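Local coordinates for putative TIM-barrel metal-dependent hydrolase (Mycobacterium avium subsp. paratuberculosis S397, PDB 4DZI), which probably hydrolyses a substrate not yet identified, as a TIM-barrel amidohydrolase that carries two metal ions, here cadmium, in its active site, at residues C[278-281]-C[282-286]; C[204-207]-C[208-212]; C[296-299]-C[300-304]; C[212-215]-C[216-219]. One frame throughout, in Å; residues are numbered along the deposited sequence. Where two conformers were deposited one is given.

Interaction 1 (C[278-281]-C[282-286]); sequences HGVF and TRHPK
Arg283 folds its side chain back over the start of its own short helix, 280-283, and grips the carbonyl of His278, in the link where a Schellman motif closes helix 266-277. Gly279, with positive phi, is the C-prime residue of that motif and at the same time the N-cap of the next helix. The guanidinium meets His278 O end-on: NH1 and NH2 of Arg283 each donate to it at 2.9 Å, from opposite faces of the carbonyl plane. Both bonds are well bent (142° and 139° at the hydrogens), as expected when two nitrogens share one acceptor, yet the oxygen stays close to the guanidinium plane. A bend at chi3 turns the arginine chain back on itself and lays one face of the group over Gly279 O, which sits 3.3 Å from the guanidinium plane, over its centre. That same oxygen takes the backbone N-H of Arg283 at 2.9 Å, the straightest bond of the contact at 164°. NE of Arg283 points to Asp214 instead, in a salt bridge, and His284 NE2 bonds to the same carboxylate, while the imidazole of His278 is held by Ser207 and by Asp256 of the second subunit. Beyond the helix, CD2 of His284 brings the ring edge to Val280 O, 3.2 Å away.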
loop_
_atom_site.group_PDB
_atom_site.type_symbol
_atom_site.label_atom_id
_atom_site.label_comp_id
_atom_site.label_asym_id
_atom_site.label_seq_id
_atom_site.Cartn_x
_atom_site.Cartn_y
_atom_site.Cartn_z
ATOM N N HIS C 278 12.989 -3.319 -11.133
ATOM C CA HIS C 278 13.113 -3.941 -12.421
ATOM C C HIS C 278 14.210 -3.335 -13.278
ATOM O O HIS C 278 14.264 -3.561 -14.433
ATOM C CB HIS C 278 11.786 -4.039 -13.161
ATOM C CG HIS C 278 10.880 -5.111 -12.641
ATOM N ND1 HIS C 278 9.536 -5.133 -12.898
ATOM C CD2 HIS C 278 11.128 -6.200 -11.880
ATOM C CE1 HIS C 278 8.996 -6.191 -12.335
ATOM N NE2 HIS C 278 9.937 -6.852 -11.702
ATOM N N GLY C 279 15.068 -2.565 -12.650
ATOM C CA GLY C 279 16.341 -2.164 -13.261
ATOM C C GLY C 279 16.296 -1.070 -14.315
ATOM O O GLY C 279 17.158 -0.999 -15.177
ATOM N N VAL C 280 15.284 -0.204 -14.279
ATOM C CA VAL C 280 15.279 0.867 -15.263
ATOM C C VAL C 280 16.493 1.787 -15.125
ATOM O O VAL C 280 17.067 2.191 -16.132
ATOM C CB VAL C 280 13.984 1.690 -15.199
ATOM C CG1 VAL C 280 14.091 2.886 -16.168
ATOM C CG2 VAL C 280 12.814 0.786 -15.569
ATOM N N PHE C 281 16.856 2.167 -13.905
ATOM C CA PHE C 281 18.017 3.030 -13.702
ATOM C C PHE C 281 19.334 2.254 -13.836
ATOM O O PHE C 281 20.385 2.838 -14.106
ATOM C CB PHE C 281 17.936 3.770 -12.381
ATOM C CG PHE C 281 16.694 4.617 -12.262
ATOM C CD1 PHE C 281 16.510 5.713 -13.102
ATOM C CD2 PHE C 281 15.723 4.311 -11.328
ATOM C CE1 PHE C 281 15.354 6.493 -12.998
ATOM C CE2 PHE C 281 14.573 5.080 -11.218
ATOM C CZ PHE C 281 14.393 6.177 -12.054
ATOM N N THR C 282 19.271 0.934 -13.649
ATOM C CA THR C 282 20.449 0.094 -13.898
ATOM C C THR C 282 20.754 0.117 -15.391
ATOM O O THR C 282 21.896 0.356 -15.788
ATOM C CB THR C 282 20.184 -1.335 -13.432
ATOM O OG1 THR C 282 19.935 -1.323 -12.024
ATOM C CG2 THR C 282 21.400 -2.261 -13.779
ATOM N N ARG C 283 19.745 -0.088 -16.222
ATOM C CA ARG C 283 19.952 -0.124 -17.675
ATOM C C ARG C 283 20.129 1.262 -18.273
ATOM O O ARG C 283 20.754 1.419 -19.346
ATOM C CB ARG C 283 18.817 -0.865 -18.383
ATOM C CG ARG C 283 18.778 -2.354 -18.038
ATOM C CD ARG C 283 17.711 -3.094 -18.807
ATOM N NE ARG C 283 16.356 -2.649 -18.442
ATOM C CZ ARG C 283 15.678 -3.052 -17.371
ATOM N NH1 ARG C 283 16.218 -3.894 -16.490
ATOM N NH2 ARG C 283 14.450 -2.571 -17.165
ATOM N N HIS C 284 19.576 2.261 -17.587
ATOM C CA HIS C 284 19.586 3.637 -18.079
ATOM C C HIS C 284 20.019 4.596 -17.000
ATOM O O HIS C 284 19.206 5.339 -16.439
ATOM C CB HIS C 284 18.196 3.995 -18.613
ATOM C CG HIS C 284 17.627 2.943 -19.533
ATOM N ND1 HIS C 284 17.992 2.842 -20.836
ATOM C CD2 HIS C 284 16.754 1.888 -19.287
ATOM C CE1 HIS C 284 17.354 1.796 -21.400
ATOM N NE2 HIS C 284 16.586 1.219 -20.456
ATOM N N PRO C 285 21.316 4.601 -16.669
ATOM C CA PRO C 285 21.785 5.325 -15.488
ATOM C C PRO C 285 21.679 6.835 -15.621
ATOM O O PRO C 285 21.670 7.527 -14.619
ATOM C CB PRO C 285 23.255 4.888 -15.347
ATOM C CG PRO C 285 23.615 4.320 -16.686
ATOM C CD PRO C 285 22.361 3.752 -17.274
ATOM N N LYS C 286 21.569 7.332 -16.855
ATOM C CA LYS C 286 21.384 8.783 -17.075
ATOM C C LYS C 286 19.921 9.234 -16.953
ATOM O O LYS C 286 19.665 10.443 -16.939
ATOM C CB LYS C 286 21.936 9.239 -18.446
ATOM C CG LYS C 286 23.414 8.941 -18.697
ATOM C CD LYS C 286 23.891 9.767 -19.884
ATOM C CE LYS C 286 24.978 9.072 -20.686
ATOM N NZ LYS C 286 26.233 8.974 -19.902
#

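Interaction 2 (C[204-207]-C[208-212]); sequences KPRS and LGDRS
A type I beta turn from Ser207 to Asp210, followed directly by an Asx turn at Asp210, shapes the loop between strand 192-193 and helix 214-223. The beta turn is closed by Asp210 N donating to Ser207 O at 3.1 Å; the bond is straight at the hydrogen (166°), although the donor stands well above the carbonyl plane. Ser207 adds a second link with its side chain. Its OG lies opposite the backbone N about the CA-CB bond (chi1 172°), which carries it forward over the turn to accept from Gly209 N at 3.1 Å. Ser274 and His278 are its further partners, which ties the turn to helix 266-277 and the link after it. Arg206 and Asp210 meet through carbon: CD of Arg206 rests 3.6 Å from CG of Asp210, and their charged ends diverge, with the guanidinium and carboxylate planes 71° apart. Arg206 sends NE to His213 and NH2 to the carbonyls of Leu171 and Ala172. On the carboxylate, OD2 receives a water that also accepts from Ser207 N, bridging the two segments. OD1 of Asp210 is met from opposite faces of its plane by Ser212 OG at 2.7 Å and Ser212 N at 3.0 Å. An aspartate accepting from the backbone N two residues ahead is the defining bond of an Asx turn, here leading into the 3-10 turn before helix 214-223.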
loop_
_atom_site.group_PDB
_atom_site.type_symbol
_atom_site.label_atom_id
_atom_site.label_comp_id
_atom_site.label_asym_id
_atom_site.label_seq_id
_atom_site.Cartn_x
_atom_site.Cartn_y
_atom_site.Cartn_z
ATOM N N LYS C 204 -1.609 -8.562 -21.301
ATOM C CA LYS C 204 -1.677 -8.410 -19.851
ATOM C C LYS C 204 -0.899 -7.134 -19.501
ATOM O O LYS C 204 -0.130 -6.656 -20.316
ATOM C CB LYS C 204 -0.983 -9.578 -19.169
ATOM C CG LYS C 204 0.509 -9.660 -19.476
ATOM C CD LYS C 204 1.139 -10.925 -18.907
ATOM C CE LYS C 204 0.919 -11.002 -17.407
ATOM N NZ LYS C 204 1.827 -11.989 -16.752
ATOM N N PRO C 205 -1.093 -6.594 -18.286
ATOM C CA PRO C 205 -0.373 -5.357 -17.944
ATOM C C PRO C 205 1.123 -5.588 -17.766
ATOM O O PRO C 205 1.549 -6.717 -17.531
ATOM C CB PRO C 205 -0.999 -4.919 -16.612
ATOM C CG PRO C 205 -1.665 -6.143 -16.060
ATOM C CD PRO C 205 -1.985 -7.065 -17.205
ATOM N N ARG C 206 1.919 -4.522 -17.859
ATOM C CA ARG C 206 3.377 -4.621 -17.703
ATOM C C ARG C 206 3.931 -3.691 -16.598
ATOM O O ARG C 206 3.376 -2.623 -16.289
ATOM C CB ARG C 206 4.114 -4.317 -19.022
ATOM C CG ARG C 206 3.849 -5.281 -20.178
ATOM C CD ARG C 206 4.730 -4.894 -21.356
ATOM N NE ARG C 206 4.330 -3.638 -22.011
ATOM C CZ ARG C 206 3.278 -3.487 -22.824
ATOM N NH1 ARG C 206 2.437 -4.496 -23.079
ATOM N NH2 ARG C 206 3.016 -2.296 -23.362
ATOM N N SER C 207 5.023 -4.127 -15.990
ATOM C CA SER C 207 5.846 -3.290 -15.125
ATOM C C SER C 207 6.423 -2.135 -15.954
ATOM O O SER C 207 6.693 -2.298 -17.138
ATOM C CB SER C 207 6.994 -4.149 -14.599
ATOM O OG SER C 207 7.924 -3.380 -13.898
ATOM N N LEU C 208 6.603 -0.971 -15.329
ATOM C CA LEU C 208 7.290 0.141 -15.998
ATOM C C LEU C 208 8.682 -0.287 -16.456
ATOM O O LEU C 208 9.175 0.189 -17.473
ATOM C CB LEU C 208 7.355 1.354 -15.066
ATOM C CG LEU C 208 6.004 2.094 -15.038
ATOM C CD1 LEU C 208 5.912 2.975 -13.798
ATOM C CD2 LEU C 208 5.855 2.954 -16.292
ATOM N N GLY C 209 9.289 -1.208 -15.715
ATOM C CA GLY C 209 10.617 -1.768 -16.041
ATOM C C GLY C 209 10.676 -2.992 -16.945
ATOM O O GLY C 209 11.735 -3.619 -17.027
ATOM N N ASP C 210 9.571 -3.323 -17.610
ATOM C CA ASP C 210 9.558 -4.341 -18.665
ATOM C C ASP C 210 10.638 -4.045 -19.705
ATOM O O ASP C 210 10.804 -2.917 -20.121
ATOM C CB ASP C 210 8.199 -4.411 -19.332
ATOM C CG ASP C 210 8.019 -5.702 -20.111
ATOM O OD1 ASP C 210 8.422 -5.745 -21.296
ATOM O OD2 ASP C 210 7.469 -6.667 -19.525
ATOM N N ARG C 211 11.380 -5.053 -20.140
ATOM C CA ARG C 211 12.430 -4.795 -21.101
ATOM C C ARG C 211 11.936 -4.239 -22.430
ATOM O O ARG C 211 12.701 -3.575 -23.142
ATOM C CB ARG C 211 13.237 -6.080 -21.361
ATOM C CG ARG C 211 13.794 -6.716 -20.096
ATOM C CD ARG C 211 14.812 -5.819 -19.410
ATOM N NE ARG C 211 15.934 -5.464 -20.286
ATOM C CZ ARG C 211 17.007 -6.235 -20.467
ATOM N NH1 ARG C 211 17.099 -7.397 -19.843
ATOM N NH2 ARG C 211 17.995 -5.849 -21.267
ATOM N N SER C 212 10.683 -4.502 -22.778
ATOM C CA SER C 212 10.143 -3.938 -24.004
ATOM C C SER C 212 10.023 -2.396 -23.950
ATOM O O SER C 212 9.800 -1.744 -24.978
ATOM C CB SER C 212 8.792 -4.573 -24.370
ATOM O OG SER C 212 7.783 -4.176 -23.448
HETATM O O HOH W 1 6.060 -6.642 -17.143
#

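Interaction 3 (C[296-299]-C[300-304]); sequences SYFV and HRLIK. With SO4 (sulfate ion), chain J.
With chi1 at -167°, Tyr297 swings its ring forward along the chain, while His300, whose CG lies between its backbone N and carbonyl carbon (chi1 75°), turns back to meet it. The two form a T-shaped stack at the start of helix 298-312: CE1 of the imidazole sits over one face of the phenol ring, 3.5 Å from Tyr297 CE1 and toward the rim, with the planes at 62°. ND1 of His300 also makes a weak, strongly bent bond to Tyr297 O. Arg301 crosses Tyr297 at about a right angle, bringing NH1 to 3.3 Å from Tyr297 CD2. Its NH2 donates at 2.7 Å to O3 of a sulfate, probably from the crystallisation liquor, in the guanidinium plane, and Arg266 and Arg305 of both subunits bind the same anion. NH1 of Arg301 pairs with Asp265, and His300 NE2 bonds to His300 of the second subunit, so this face belongs to the dimer interface. Elsewhere round the helix, Val299 CG1, in the conformer described, lies beside Ile303 CD1. Those two lie against helices 321-328 and 339-346, Leu302 against helix 266-277, and Phe298 touches both that helix and strand 329-331.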
loop_
_atom_site.group_PDB
_atom_site.type_symbol
_atom_site.label_atom_id
_atom_site.label_comp_id
_atom_site.label_asym_id
_atom_site.label_seq_id
_atom_site.Cartn_x
_atom_site.Cartn_y
_atom_site.Cartn_z
ATOM N N SER C 296 5.927 13.134 -0.392
ATOM C CA SER C 296 7.250 12.553 -0.271
ATOM C C SER C 296 7.226 11.511 0.828
ATOM O O SER C 296 8.228 10.874 1.065
ATOM C CB SER C 296 8.317 13.624 0.068
ATOM O OG SER C 296 8.092 14.239 1.338
ATOM N N TYR C 297 6.069 11.312 1.462
ATOM C CA TYR C 297 6.024 10.311 2.544
ATOM C C TYR C 297 6.324 8.912 2.047
ATOM O O TYR C 297 6.740 8.054 2.827
ATOM C CB TYR C 297 4.619 10.309 3.101
ATOM C CG TYR C 297 4.402 9.583 4.398
ATOM C CD1 TYR C 297 5.051 9.969 5.532
ATOM C CD2 TYR C 297 3.481 8.541 4.470
ATOM C CE1 TYR C 297 4.818 9.332 6.746
ATOM C CE2 TYR C 297 3.240 7.901 5.663
ATOM C CZ TYR C 297 3.909 8.302 6.794
ATOM O OH TYR C 297 3.633 7.678 7.996
ATOM N N PHE C 298 6.096 8.643 0.769
ATOM C CA PHE C 298 6.389 7.322 0.238
ATOM C C PHE C 298 7.865 6.893 0.359
ATOM O O PHE C 298 8.183 5.691 0.387
ATOM C CB PHE C 298 5.944 7.166 -1.229
ATOM C CG PHE C 298 6.849 7.856 -2.230
ATOM C CD1 PHE C 298 7.911 7.167 -2.823
ATOM C CD2 PHE C 298 6.585 9.150 -2.641
ATOM C CE1 PHE C 298 8.760 7.771 -3.746
ATOM C CE2 PHE C 298 7.413 9.754 -3.576
ATOM C CZ PHE C 298 8.492 9.064 -4.137
ATOM N N VAL C 299 8.782 7.855 0.399
ATOM C CA VAL C 299 10.204 7.552 0.303
ATOM C C VAL C 299 10.688 6.624 1.407
ATOM O O VAL C 299 11.424 5.683 1.172
ATOM C CB VAL C 299 11.026 8.856 0.360
ATOM C CG1 VAL C 299 12.517 8.571 0.262
ATOM C CG2 VAL C 299 10.593 9.778 -0.763
ATOM N N HIS C 300 10.296 6.918 2.622
ATOM C CA HIS C 300 10.907 6.136 3.680
ATOM C C HIS C 300 10.469 4.686 3.665
ATOM O O HIS C 300 11.277 3.820 3.943
ATOM C CB HIS C 300 10.760 6.780 5.042
ATOM C CG HIS C 300 9.394 6.645 5.606
ATOM N ND1 HIS C 300 8.345 7.354 5.126
ATOM C CD2 HIS C 300 8.904 5.863 6.650
ATOM C CE1 HIS C 300 7.229 7.017 5.813
ATOM N NE2 HIS C 300 7.574 6.111 6.751
ATOM N N ARG C 301 9.207 4.399 3.335
ATOM C CA ARG C 301 8.793 2.980 3.234
ATOM C C ARG C 301 9.455 2.319 2.063
ATOM O O ARG C 301 9.823 1.154 2.124
ATOM C CB ARG C 301 7.261 2.819 3.083
ATOM C CG ARG C 301 6.447 3.418 4.224
ATOM C CD ARG C 301 5.593 4.592 3.736
ATOM N NE ARG C 301 4.694 4.139 2.670
ATOM C CZ ARG C 301 3.936 4.959 1.947
ATOM N NH1 ARG C 301 3.995 6.264 2.207
ATOM N NH2 ARG C 301 3.153 4.487 0.954
ATOM N N LEU C 302 9.569 3.054 0.959
ATOM C CA LEU C 302 10.182 2.502 -0.229
ATOM C C LEU C 302 11.643 2.130 0.080
ATOM O O LEU C 302 12.096 1.042 -0.302
ATOM C CB LEU C 302 10.064 3.499 -1.402
ATOM C CG LEU C 302 10.715 3.032 -2.704
ATOM C CD1 LEU C 302 10.013 1.834 -3.319
ATOM C CD2 LEU C 302 10.701 4.191 -3.723
ATOM N N ILE C 303 12.363 3.019 0.760
ATOM C CA ILE C 303 13.768 2.768 1.119
ATOM C C ILE C 303 13.880 1.496 1.990
ATOM O O ILE C 303 14.686 0.617 1.690
ATOM C CB ILE C 303 14.436 4.002 1.792
ATOM C CG1 ILE C 303 14.746 5.069 0.732
ATOM C CG2 ILE C 303 15.740 3.615 2.512
ATOM C CD1 ILE C 303 15.107 6.405 1.326
ATOM N N LYS C 304 13.017 1.367 2.988
ATOM C CA LYS C 304 13.027 0.177 3.865
ATOM C C LYS C 304 12.830 -1.084 3.052
ATOM O O LYS C 304 13.571 -2.061 3.187
ATOM C CB LYS C 304 11.932 0.265 4.925
ATOM C CG LYS C 304 11.942 -0.916 5.889
ATOM C CD LYS C 304 11.237 -0.556 7.194
ATOM C CE LYS C 304 11.253 -1.703 8.194
ATOM N NZ LYS C 304 10.078 -2.601 8.000
HETATM S S SO4 J . 1.881 1.380 2.057
HETATM O O1 SO4 J . 2.102 -0.050 1.972
HETATM O O2 SO4 J . 2.566 2.089 3.172
HETATM O O3 SO4 J . 2.602 1.855 0.843
HETATM O O4 SO4 J . 0.565 1.959 1.848
HETATM O O HOH W 2 9.479 9.523 3.540
#

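Interaction 4 (C[212-215]-C[216-219]); sequences SHDP and VWAR
Trp217 and His213 pack closely at the first turn of helix 214-223, the helix that crosses from strand 192-193 to strand 227-230 in a beta-alpha-beta unit of the barrel. The indole lies back along the helix: its CD1 comes within 3.4 Å of His213 O, and NE1 lies 3.7 Å from His213 CB. Chi1 of -55° puts the Trp217 ring beside its own backbone N, on the side of the preceding turn, and this accounts for the approach. His213 ND1 and Trp217 NE1 then converge on one acceptor, Leu208 O, so the buried polar edges of both rings are satisfied by the loop before the helix, which also supplies Arg206 to NE2 of His213. The backbone tightens the same turn, with Trp217 N donating to His213 O at 3.2 Å (167°) and Ala218 N to Asp214 O at 2.9 Å. The other flank, with Pro215 and Arg219 exposed, is the solvent side, where contacts run through backbone and water rather than packed rings. Pro215 O still accepts from Arg219 N at 3.0 Å, but a water lying in the guanidinium plane links that oxygen to Arg219 NH1. NE of Arg219 forms a salt bridge with Asp182 on helix 174-186. A second water donates to Ser212 O at 2.8 Å and makes only a weak link to Val216 N. The carboxylate of Asp214, close to the helix start, takes Arg211 on OD2, besides Arg283 and His284; so many donors, together with the helix dipole, would be expected to favour its charged form.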
loop_
_atom_site.group_PDB
_atom_site.type_symbol
_atom_site.label_atom_id
_atom_site.label_comp_id
_atom_site.label_asym_id
_atom_site.label_seq_id
_atom_site.Cartn_x
_atom_site.Cartn_y
_atom_site.Cartn_z
ATOM N N SER C 212 10.683 -4.502 -22.778
ATOM C CA SER C 212 10.143 -3.938 -24.004
ATOM C C SER C 212 10.023 -2.396 -23.950
ATOM O O SER C 212 9.800 -1.744 -24.978
ATOM C CB SER C 212 8.792 -4.573 -24.370
ATOM O OG SER C 212 7.783 -4.176 -23.448
ATOM N N HIS C 213 10.192 -1.817 -22.761
ATOM C CA HIS C 213 10.150 -0.355 -22.641
ATOM C C HIS C 213 11.504 0.267 -22.755
ATOM O O HIS C 213 11.624 1.495 -22.769
ATOM C CB HIS C 213 9.524 0.047 -21.299
ATOM C CG HIS C 213 8.164 -0.575 -21.064
ATOM N ND1 HIS C 213 7.632 -0.714 -19.822
ATOM C CD2 HIS C 213 7.228 -1.082 -21.948
ATOM C CE1 HIS C 213 6.431 -1.295 -19.922
ATOM N NE2 HIS C 213 6.166 -1.498 -21.217
ATOM N N ASP C 214 12.551 -0.555 -22.807
ATOM C CA ASP C 214 13.899 -0.011 -22.860
ATOM C C ASP C 214 14.145 1.026 -23.976
ATOM O O ASP C 214 14.853 1.995 -23.758
ATOM C CB ASP C 214 14.933 -1.133 -22.957
ATOM C CG ASP C 214 15.162 -1.798 -21.620
ATOM O OD1 ASP C 214 15.030 -1.082 -20.596
ATOM O OD2 ASP C 214 15.438 -3.025 -21.587
ATOM N N PRO C 215 13.583 0.811 -25.170
ATOM C CA PRO C 215 13.839 1.819 -26.212
ATOM C C PRO C 215 13.313 3.233 -25.856
ATOM O O PRO C 215 13.988 4.223 -26.113
ATOM C CB PRO C 215 13.138 1.226 -27.435
ATOM C CG PRO C 215 13.232 -0.263 -27.196
ATOM C CD PRO C 215 12.977 -0.420 -25.723
ATOM N N VAL C 216 12.142 3.308 -25.227
ATOM C CA VAL C 216 11.629 4.588 -24.710
ATOM C C VAL C 216 12.561 5.194 -23.647
ATOM O O VAL C 216 12.911 6.369 -23.731
ATOM C CB VAL C 216 10.192 4.422 -24.155
ATOM C CG1 VAL C 216 9.741 5.697 -23.427
ATOM C CG2 VAL C 216 9.227 4.079 -25.293
ATOM N N TRP C 217 12.912 4.446 -22.605
ATOM C CA TRP C 217 13.806 5.025 -21.588
ATOM C C TRP C 217 15.132 5.438 -22.169
ATOM O O TRP C 217 15.705 6.456 -21.742
ATOM C CB TRP C 217 14.089 4.076 -20.438
ATOM C CG TRP C 217 12.856 3.548 -19.760
ATOM C CD1 TRP C 217 12.513 2.207 -19.542
ATOM C CD2 TRP C 217 11.742 4.321 -19.207
ATOM N NE1 TRP C 217 11.324 2.107 -18.874
ATOM C CE2 TRP C 217 10.795 3.341 -18.665
ATOM C CE3 TRP C 217 11.446 5.699 -19.095
ATOM C CZ2 TRP C 217 9.621 3.724 -18.028
ATOM C CZ3 TRP C 217 10.254 6.069 -18.467
ATOM C CH2 TRP C 217 9.361 5.104 -17.952
ATOM N N ALA C 218 15.638 4.669 -23.137
ATOM C CA ALA C 218 16.909 5.065 -23.769
ATOM C C ALA C 218 16.776 6.395 -24.546
ATOM O O ALA C 218 17.677 7.250 -24.477
ATOM C CB ALA C 218 17.463 3.950 -24.675
ATOM N N ARG C 219 15.670 6.574 -25.279
ATOM C CA ARG C 219 15.456 7.861 -25.948
ATOM C C ARG C 219 15.459 9.035 -24.954
ATOM O O ARG C 219 16.072 10.068 -25.193
ATOM C CB ARG C 219 14.173 7.884 -26.771
ATOM C CG ARG C 219 14.162 7.018 -28.022
ATOM C CD ARG C 219 15.101 7.515 -29.117
ATOM N NE ARG C 219 14.540 7.243 -30.451
ATOM C CZ ARG C 219 14.558 6.064 -31.081
ATOM N NH1 ARG C 219 15.111 4.986 -30.525
ATOM N NH2 ARG C 219 14.008 5.963 -32.288
HETATM O O HOH W 3 9.849 0.903 -25.812
HETATM O O HOH W 4 15.970 4.090 -28.065
#

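Interactions 1, 2 and 4 form one touching cluster, whereas interaction 3 stands apart, about 19 Å from interaction 1 centre to centre. Within the cluster, 204-212 runs into 212-219 through the shared Ser212, and 278-286 is tied to both by polar side chains, joining the loop and helix after strand 192-193 to the link beyond helix 266-277. These three are partly buried and depend on turns, caps and charged groups. Interaction 3 is the buried one, with aliphatic packing inside the fold and, at the subunit boundary, an aromatic face where arginines hold a sulfate. Interactions 1 and 2 also reach the second subunit; interaction 4 does not, and its outer flank is bridged by water.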